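Local coordinates for putative diflavin flavoprotein A 3 (Nostoc sp., PDB 3FNI), which probably carries electrons from NADH to oxygen, reducing it to water, and is represented here by its flavodoxin-like domain, which probably binds FMN, at residues Y11-I25 and G91-I103. Sequence-based numbering, arbitrary orientation.
Sequences YVSEYGYSDRLAQAI and GIFETGGGDDEPI
Polar loop-to-loop bonding through Tyr15, Thr95 and Asp100, continued inward as an apolar helix-on-sheet contact at Phe93, joins the turn leading from strand 6-11 into helix 18-31 to the loop after strand 89-93. The Tyr15 ring swings out with CG anti to the backbone N (chi1 168°), which carries its hydroxyl to the second loop. There OH donates to the anti lone pair of Asp100 OD1 at 2.6 Å and accepts a weak bond from Asp99 N. The other carboxylate oxygen, OD2, takes Thr95 N through its syn lone pair at 2.8 Å, so both ends of the group are held and its rotation is fixed. Thr95 OG1 accepts from Gly97 N, closing an ST turn, and the Tyr15 and Thr95 side chains cross at about a right angle. A leucine in place of Tyr15 would probably leave Asp100 OD1 without its donor from the 11-25 segment and Asp99 N without its weak acceptor. The two loops follow the C-terminal ends of strands 6-11 and 89-93 in the parallel sheet of a flavodoxin-like fold, where flavodoxins bind FMN; their placement here is consistent with such a site. The backbones meet closely: Gly16 CA is 3.7 Å from Gly97 CA, and a side chain on either would collide with the opposite loop. Nearby, the backbone N of Tyr17, the N-cap residue of helix 18-31, donates to Thr95 O at 3.0 Å. Deeper, Phe93 points at the helix, its CD2 3.6 Å from Ile25 CD1, its CE1 4.1 Å from Leu21 CB, and its CZ touching Ala22 CB and Tyr11 CB. Val61 of the adjoining strand also packs against Ile25 and Phe93.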
ATOM      1  N   TYR A  11      -0.515  -1.829   6.096  1.00 17.36           N
ATOM      2  CA  TYR A  11       0.100  -3.129   6.299  1.00 18.86           C
ATOM      3  C   TYR A  11       0.064  -3.526   7.772  1.00 20.73           C
ATOM      4  O   TYR A  11      -0.285  -2.716   8.628  1.00 22.05           O
ATOM      5  CB  TYR A  11       1.548  -3.119   5.797  1.00 15.27           C
ATOM      6  CG  TYR A  11       2.502  -2.294   6.637  1.00 17.85           C
ATOM      7  CD1 TYR A  11       2.575  -0.909   6.496  1.00 16.32           C
ATOM      8  CD2 TYR A  11       3.335  -2.906   7.576  1.00 20.02           C
ATOM      9  CE1 TYR A  11       3.461  -0.150   7.267  1.00 20.93           C
ATOM     10  CE2 TYR A  11       4.225  -2.158   8.355  1.00 23.61           C
ATOM     11  CZ  TYR A  11       4.283  -0.783   8.195  1.00 21.01           C
ATOM     12  OH  TYR A  11       5.172  -0.045   8.949  1.00 19.81           O
ATOM     13  N   VAL A  12       0.422  -4.773   8.063  1.00 19.57           N
ATOM     14  CA  VAL A  12       0.434  -5.260   9.441  1.00 21.76           C
ATOM     15  C   VAL A  12       1.843  -5.100  10.024  1.00 16.80           C
ATOM     16  O   VAL A  12       2.781  -5.798   9.634  1.00 15.43           O
ATOM     17  CB  VAL A  12      -0.049  -6.750   9.503  1.00 28.91           C
ATOM     18  CG1 VAL A  12       0.546  -7.542   8.347  1.00 28.19           C
ATOM     19  CG2 VAL A  12       0.336  -7.384  10.843  1.00 18.17           C
ATOM     20  N   SER A  13       1.993  -4.159  10.952  1.00 14.82           N
ATOM     21  CA  SER A  13       3.298  -3.910  11.543  1.00 21.36           C
ATOM     22  C   SER A  13       3.853  -5.124  12.268  1.00 20.85           C
ATOM     23  O   SER A  13       3.108  -5.941  12.811  1.00 21.14           O
ATOM     24  CB  SER A  13       3.251  -2.709  12.500  1.00 30.58           C
ATOM     25  OG  SER A  13       2.544  -3.014  13.687  1.00 39.84           O
ATOM     26  N   GLU A  14       5.178  -5.227  12.246  1.00 22.17           N
ATOM     27  CA  GLU A  14       5.922  -6.306  12.887  1.00 21.94           C
ATOM     28  C   GLU A  14       5.683  -7.695  12.306  1.00 22.84           C
ATOM     29  O   GLU A  14       6.211  -8.674  12.831  1.00 30.92           O
ATOM     30  CB  GLU A  14       5.637  -6.332  14.389  1.00 21.73           C
ATOM     31  CG  GLU A  14       5.726  -4.974  15.076  1.00 25.91           C
ATOM     32  CD  GLU A  14       6.022  -5.100  16.558  1.00 26.36           C
ATOM     33  OE1 GLU A  14       5.519  -4.270  17.342  1.00 33.26           O
ATOM     34  OE2 GLU A  14       6.771  -6.027  16.928  1.00 26.07           O
ATOM     35  N   TYR A  15       4.882  -7.794  11.246  1.00 23.94           N
ATOM     36  CA  TYR A  15       4.638  -9.091  10.609  1.00 21.34           C
ATOM     37  C   TYR A  15       5.680  -9.260   9.507  1.00 22.77           C
ATOM     38  O   TYR A  15       5.709  -8.485   8.553  1.00 16.62           O
ATOM     39  CB  TYR A  15       3.226  -9.166   9.998  1.00 20.58           C
ATOM     40  CG  TYR A  15       3.018 -10.360   9.075  1.00 15.27           C
ATOM     41  CD1 TYR A  15       2.448 -10.191   7.816  1.00 18.81           C
ATOM     42  CD2 TYR A  15       3.454 -11.640   9.432  1.00 23.21           C
ATOM     43  CE1 TYR A  15       2.325 -11.248   6.925  1.00 13.44           C
ATOM     44  CE2 TYR A  15       3.335 -12.717   8.543  1.00 16.03           C
ATOM     45  CZ  TYR A  15       2.771 -12.504   7.282  1.00 22.64           C
ATOM     46  OH  TYR A  15       2.689 -13.524   6.354  1.00 17.11           O
ATOM     47  N   GLY A  16       6.533 -10.271   9.644  1.00 20.49           N
ATOM     48  CA  GLY A  16       7.570 -10.492   8.655  1.00 20.81           C
ATOM     49  C   GLY A  16       8.459  -9.268   8.543  1.00 22.13           C
ATOM     50  O   GLY A  16       8.729  -8.599   9.539  1.00 27.90           O
ATOM     51  N   TYR A  17       8.912  -8.967   7.332  1.00 21.76           N
ATOM     52  CA  TYR A  17       9.768  -7.805   7.093  1.00 17.81           C
ATOM     53  C   TYR A  17       8.953  -6.595   6.637  1.00 18.23           C
ATOM     54  O   TYR A  17       9.483  -5.673   6.015  1.00 18.32           O
ATOM     55  CB  TYR A  17      10.804  -8.148   6.032  1.00 21.48           C
ATOM     56  CG  TYR A  17      11.796  -9.191   6.481  1.00 31.70           C
ATOM     57  CD1 TYR A  17      12.917  -8.835   7.229  1.00 31.85           C
ATOM     58  CD2 TYR A  17      11.605 -10.540   6.176  1.00 36.59           C
ATOM     59  CE1 TYR A  17      13.825  -9.796   7.664  1.00 32.77           C
ATOM     60  CE2 TYR A  17      12.508 -11.511   6.609  1.00 37.79           C
ATOM     61  CZ  TYR A  17      13.616 -11.127   7.351  1.00 36.28           C
ATOM     62  OH  TYR A  17      14.520 -12.075   7.773  1.00 40.63           O
ATOM     63  N   SER A  18       7.664  -6.605   6.956  1.00 14.82           N
ATOM     64  CA  SER A  18       6.761  -5.531   6.567  1.00 21.79           C
ATOM     65  C   SER A  18       7.228  -4.146   6.966  1.00 19.30           C
ATOM     66  O   SER A  18       7.137  -3.199   6.188  1.00 13.80           O
ATOM     67  CB  SER A  18       5.379  -5.771   7.165  1.00 12.22           C
ATOM     68  OG  SER A  18       4.805  -6.923   6.607  1.00 14.94           O
ATOM     69  N   ASP A  19       7.703  -4.038   8.199  1.00 20.18           N
ATOM     70  CA  ASP A  19       8.172  -2.778   8.736  1.00 15.63           C
ATOM     71  C   ASP A  19       9.298  -2.190   7.873  1.00 21.28           C
ATOM     72  O   ASP A  19       9.244  -1.028   7.479  1.00 13.40           O
ATOM     73  CB  ASP A  19       8.637  -2.991  10.184  1.00 22.83           C
ATOM     74  CG  ASP A  19       7.474  -3.111  11.177  1.00 28.30           C
ATOM     75  OD1 ASP A  19       6.347  -3.480  10.777  1.00 29.06           O
ATOM     76  OD2 ASP A  19       7.697  -2.850  12.377  1.00 34.50           O
ATOM     77  N   ARG A  20      10.304  -2.999   7.561  1.00 19.59           N
ATOM     78  CA  ARG A  20      11.423  -2.522   6.754  1.00 19.51           C
ATOM     79  C   ARG A  20      11.048  -2.352   5.281  1.00 18.51           C
ATOM     80  O   ARG A  20      11.520  -1.430   4.615  1.00 22.76           O
ATOM     81  CB  ARG A  20      12.615  -3.472   6.901  1.00 18.27           C
ATOM     82  CG  ARG A  20      13.100  -3.624   8.346  1.00 23.62           C
ATOM     83  CD  ARG A  20      14.285  -4.566   8.434  1.00 37.76           C
ATOM     84  NE  ARG A  20      15.455  -4.033   7.741  1.00 40.67           N
ATOM     85  CZ  ARG A  20      16.577  -4.713   7.527  1.00 49.02           C
ATOM     86  NH1 ARG A  20      16.687  -5.965   7.953  1.00 45.36           N
ATOM     87  NH2 ARG A  20      17.592  -4.141   6.887  1.00 46.35           N
ATOM     88  N   LEU A  21      10.195  -3.235   4.773  1.00 17.43           N
ATOM     89  CA  LEU A  21       9.769  -3.146   3.383  1.00 13.39           C
ATOM     90  C   LEU A  21       8.948  -1.878   3.152  1.00 15.88           C
ATOM     91  O   LEU A  21       9.161  -1.154   2.167  1.00 13.29           O
ATOM     92  CB  LEU A  21       8.956  -4.385   2.995  1.00 13.41           C
ATOM     93  CG  LEU A  21       9.778  -5.671   2.893  1.00  8.37           C
ATOM     94  CD1 LEU A  21       8.853  -6.845   2.740  1.00 15.14           C
ATOM     95  CD2 LEU A  21      10.743  -5.587   1.728  1.00 10.83           C
ATOM     96  N   ALA A  22       8.021  -1.606   4.066  1.00  5.59           N
ATOM     97  CA  ALA A  22       7.183  -0.418   3.969  1.00 10.36           C
ATOM     98  C   ALA A  22       8.021   0.842   4.170  1.00 15.05           C
ATOM     99  O   ALA A  22       7.824   1.839   3.479  1.00 16.73           O
ATOM    100  CB  ALA A  22       6.061  -0.470   5.001  1.00  9.42           C
ATOM    101  N   GLN A  23       8.962   0.795   5.108  1.00  7.59           N
ATOM    102  CA  GLN A  23       9.802   1.952   5.360  1.00 12.01           C
ATOM    103  C   GLN A  23      10.613   2.360   4.128  1.00 11.37           C
ATOM    104  O   GLN A  23      10.777   3.546   3.852  1.00 17.57           O
ATOM    105  CB  GLN A  23      10.748   1.688   6.534  1.00 12.16           C
ATOM    106  CG  GLN A  23      11.583   2.900   6.897  1.00 11.55           C
ATOM    107  CD  GLN A  23      10.716   4.111   7.197  1.00 22.03           C
ATOM    108  OE1 GLN A  23      10.926   5.194   6.648  1.00 26.54           O
ATOM    109  NE2 GLN A  23       9.733   3.931   8.071  1.00 23.40           N
ATOM    110  N   ALA A  24      11.114   1.375   3.390  1.00 16.73           N
ATOM    111  CA  ALA A  24      11.905   1.629   2.193  1.00 18.72           C
ATOM    112  C   ALA A  24      11.036   2.298   1.135  1.00 18.35           C
ATOM    113  O   ALA A  24      11.445   3.273   0.506  1.00 17.74           O
ATOM    114  CB  ALA A  24      12.479   0.309   1.655  1.00 20.38           C
ATOM    115  N   ILE A  25       9.839   1.751   0.935  1.00 25.01           N
ATOM    116  CA  ILE A  25       8.892   2.294  -0.031  1.00 19.37           C
ATOM    117  C   ILE A  25       8.556   3.723   0.381  1.00 23.22           C
ATOM    118  O   ILE A  25       8.558   4.644  -0.439  1.00 20.08           O
ATOM    119  CB  ILE A  25       7.596   1.453  -0.063  1.00 22.73           C
ATOM    120  CG1 ILE A  25       7.944  -0.002  -0.400  1.00 21.48           C
ATOM    121  CG2 ILE A  25       6.619   2.021  -1.092  1.00 15.53           C
ATOM    122  CD1 ILE A  25       6.801  -0.970  -0.245  1.00 24.85           C
ATOM    123  N   GLY A  91      -0.062  -0.181  -5.188  1.00 13.91           N
ATOM    124  CA  GLY A  91       1.037  -1.130  -5.272  1.00 14.64           C
ATOM    125  C   GLY A  91       0.945  -2.085  -4.092  1.00 13.88           C
ATOM    126  O   GLY A  91       0.500  -1.687  -3.018  1.00 14.59           O
ATOM    127  N   ILE A  92       1.378  -3.330  -4.270  1.00 15.43           N
ATOM    128  CA  ILE A  92       1.288  -4.326  -3.203  1.00 16.62           C
ATOM    129  C   ILE A  92       2.581  -5.117  -2.995  1.00 18.33           C
ATOM    130  O   ILE A  92       3.242  -5.507  -3.957  1.00 16.41           O
ATOM    131  CB  ILE A  92       0.125  -5.321  -3.496  1.00 17.21           C
ATOM    132  CG1 ILE A  92      -1.205  -4.545  -3.564  1.00 22.28           C
ATOM    133  CG2 ILE A  92       0.079  -6.417  -2.428  1.00 11.22           C
ATOM    134  CD1 ILE A  92      -2.419  -5.370  -3.986  1.00 19.44           C
ATOM    135  N   PHE A  93       2.936  -5.357  -1.733  1.00 15.41           N
ATOM    136  CA  PHE A  93       4.142  -6.116  -1.434  1.00  8.52           C
ATOM    137  C   PHE A  93       3.900  -7.292  -0.507  1.00 14.64           C
ATOM    138  O   PHE A  93       2.976  -7.275   0.313  1.00 13.19           O
ATOM    139  CB  PHE A  93       5.225  -5.206  -0.838  1.00 11.17           C
ATOM    140  CG  PHE A  93       4.886  -4.633   0.515  1.00 17.57           C
ATOM    141  CD1 PHE A  93       5.190  -5.327   1.684  1.00 22.31           C
ATOM    142  CD2 PHE A  93       4.291  -3.378   0.622  1.00 16.18           C
ATOM    143  CE1 PHE A  93       4.913  -4.779   2.935  1.00 11.90           C
ATOM    144  CE2 PHE A  93       4.009  -2.822   1.870  1.00 10.42           C
ATOM    145  CZ  PHE A  93       4.322  -3.522   3.026  1.00 12.66           C
ATOM    146  N   GLU A  94       4.731  -8.323  -0.678  1.00 15.78           N
ATOM    147  CA  GLU A  94       4.693  -9.527   0.144  1.00 14.75           C
ATOM    148  C   GLU A  94       5.543  -9.183   1.354  1.00 15.29           C
ATOM    149  O   GLU A  94       6.352  -8.261   1.294  1.00 18.93           O
ATOM    150  CB  GLU A  94       5.320 -10.728  -0.576  1.00 12.62           C
ATOM    151  CG  GLU A  94       4.569 -11.232  -1.783  1.00 16.69           C
ATOM    152  CD  GLU A  94       5.013 -12.636  -2.201  1.00 17.18           C
ATOM    153  OE1 GLU A  94       6.167 -13.012  -1.919  1.00 27.02           O
ATOM    154  OE2 GLU A  94       4.215 -13.358  -2.820  1.00 13.58           O
ATOM    155  N   THR A  95       5.390  -9.930   2.441  1.00 16.74           N
ATOM    156  CA  THR A  95       6.142  -9.628   3.654  1.00 15.77           C
ATOM    157  C   THR A  95       7.331 -10.531   3.942  1.00 13.15           C
ATOM    158  O   THR A  95       8.245 -10.134   4.660  1.00 15.95           O
ATOM    159  CB  THR A  95       5.227  -9.684   4.882  1.00 19.79           C
ATOM    160  OG1 THR A  95       4.849 -11.046   5.120  1.00 18.82           O
ATOM    161  CG2 THR A  95       3.974  -8.837   4.652  1.00 17.16           C
ATOM    162  N   GLY A  96       7.320 -11.736   3.388  1.00 18.78           N
ATOM    163  CA  GLY A  96       8.402 -12.659   3.652  1.00 13.81           C
ATOM    164  C   GLY A  96       8.218 -13.246   5.044  1.00 25.52           C
ATOM    165  O   GLY A  96       9.162 -13.768   5.629  1.00 27.76           O
ATOM    166  N   GLY A  97       6.998 -13.156   5.573  1.00 24.44           N
ATOM    167  CA  GLY A  97       6.712 -13.677   6.900  1.00 23.67           C
ATOM    168  C   GLY A  97       6.371 -15.157   6.935  1.00 29.59           C
ATOM    169  O   GLY A  97       6.421 -15.782   7.996  1.00 24.11           O
ATOM    170  N   GLY A  98       6.006 -15.714   5.781  1.00 34.27           N
ATOM    171  CA  GLY A  98       5.686 -17.133   5.698  1.00 30.84           C
ATOM    172  C   GLY A  98       4.219 -17.512   5.809  1.00 32.04           C
ATOM    173  O   GLY A  98       3.868 -18.682   5.663  1.00 35.46           O
ATOM    174  N   ASP A  99       3.359 -16.533   6.063  1.00 33.43           N
ATOM    175  CA  ASP A  99       1.934 -16.798   6.200  1.00 27.90           C
ATOM    176  C   ASP A  99       1.126 -15.845   5.323  1.00 29.18           C
ATOM    177  O   ASP A  99      -0.087 -15.719   5.490  1.00 31.80           O
ATOM    178  CB  ASP A  99       1.509 -16.637   7.665  1.00 27.13           C
ATOM    179  CG  ASP A  99       0.221 -17.378   7.991  1.00 25.67           C
ATOM    180  OD1 ASP A  99      -0.307 -17.204   9.113  1.00 34.90           O
ATOM    181  OD2 ASP A  99      -0.262 -18.144   7.133  1.00 27.41           O
ATOM    182  N   ASP A 100       1.802 -15.179   4.390  1.00 34.05           N
ATOM    183  CA  ASP A 100       1.148 -14.230   3.491  1.00 28.61           C
ATOM    184  C   ASP A 100      -0.097 -14.781   2.826  1.00 25.49           C
ATOM    185  O   ASP A 100      -0.162 -15.950   2.434  1.00 27.76           O
ATOM    186  CB  ASP A 100       2.106 -13.765   2.385  1.00 27.63           C
ATOM    187  CG  ASP A 100       3.028 -12.655   2.830  1.00 18.20           C
ATOM    188  OD1 ASP A 100       3.143 -12.435   4.045  1.00 19.87           O
ATOM    189  OD2 ASP A 100       3.648 -12.004   1.956  1.00 23.42           O
ATOM    190  N   GLU A 101      -1.080 -13.903   2.695  1.00 24.27           N
ATOM    191  CA  GLU A 101      -2.333 -14.220   2.050  1.00 21.20           C
ATOM    192  C   GLU A 101      -1.965 -14.154   0.566  1.00 24.43           C
ATOM    193  O   GLU A 101      -1.037 -13.435   0.194  1.00 23.50           O
ATOM    194  CB  GLU A 101      -3.360 -13.142   2.400  1.00 20.77           C
ATOM    195  CG  GLU A 101      -4.794 -13.514   2.119  1.00 35.10           C
ATOM    196  CD  GLU A 101      -5.315 -14.569   3.068  1.00 44.11           C
ATOM    197  OE1 GLU A 101      -5.301 -14.321   4.294  1.00 49.68           O
ATOM    198  OE2 GLU A 101      -5.736 -15.644   2.590  1.00 42.45           O
ATOM    199  N   PRO A 102      -2.666 -14.908  -0.298  1.00 23.48           N
ATOM    200  CA  PRO A 102      -2.342 -14.870  -1.731  1.00 19.81           C
ATOM    201  C   PRO A 102      -2.383 -13.444  -2.259  1.00 22.60           C
ATOM    202  O   PRO A 102      -3.431 -12.799  -2.237  1.00 24.12           O
ATOM    203  CB  PRO A 102      -3.427 -15.738  -2.360  1.00 17.14           C
ATOM    204  CG  PRO A 102      -3.764 -16.702  -1.273  1.00 28.90           C
ATOM    205  CD  PRO A 102      -3.772 -15.842  -0.030  1.00 14.16           C
ATOM    206  N   ILE A 103      -1.247 -12.956  -2.741  1.00 25.46           N
ATOM    207  CA  ILE A 103      -1.175 -11.598  -3.263  1.00 21.70           C
ATOM    208  C   ILE A 103      -1.946 -11.412  -4.576  1.00 17.13           C
ATOM    209  O   ILE A 103      -2.697 -10.450  -4.726  1.00 20.01           O
ATOM    210  CB  ILE A 103       0.303 -11.156  -3.444  1.00 18.78           C
ATOM    211  CG1 ILE A 103       0.363  -9.798  -4.151  1.00 24.81           C
ATOM    212  CG2 ILE A 103       1.078 -12.214  -4.213  1.00 20.70           C
ATOM    213  CD1 ILE A 103       1.730  -9.159  -4.119  1.00 14.18           C
TER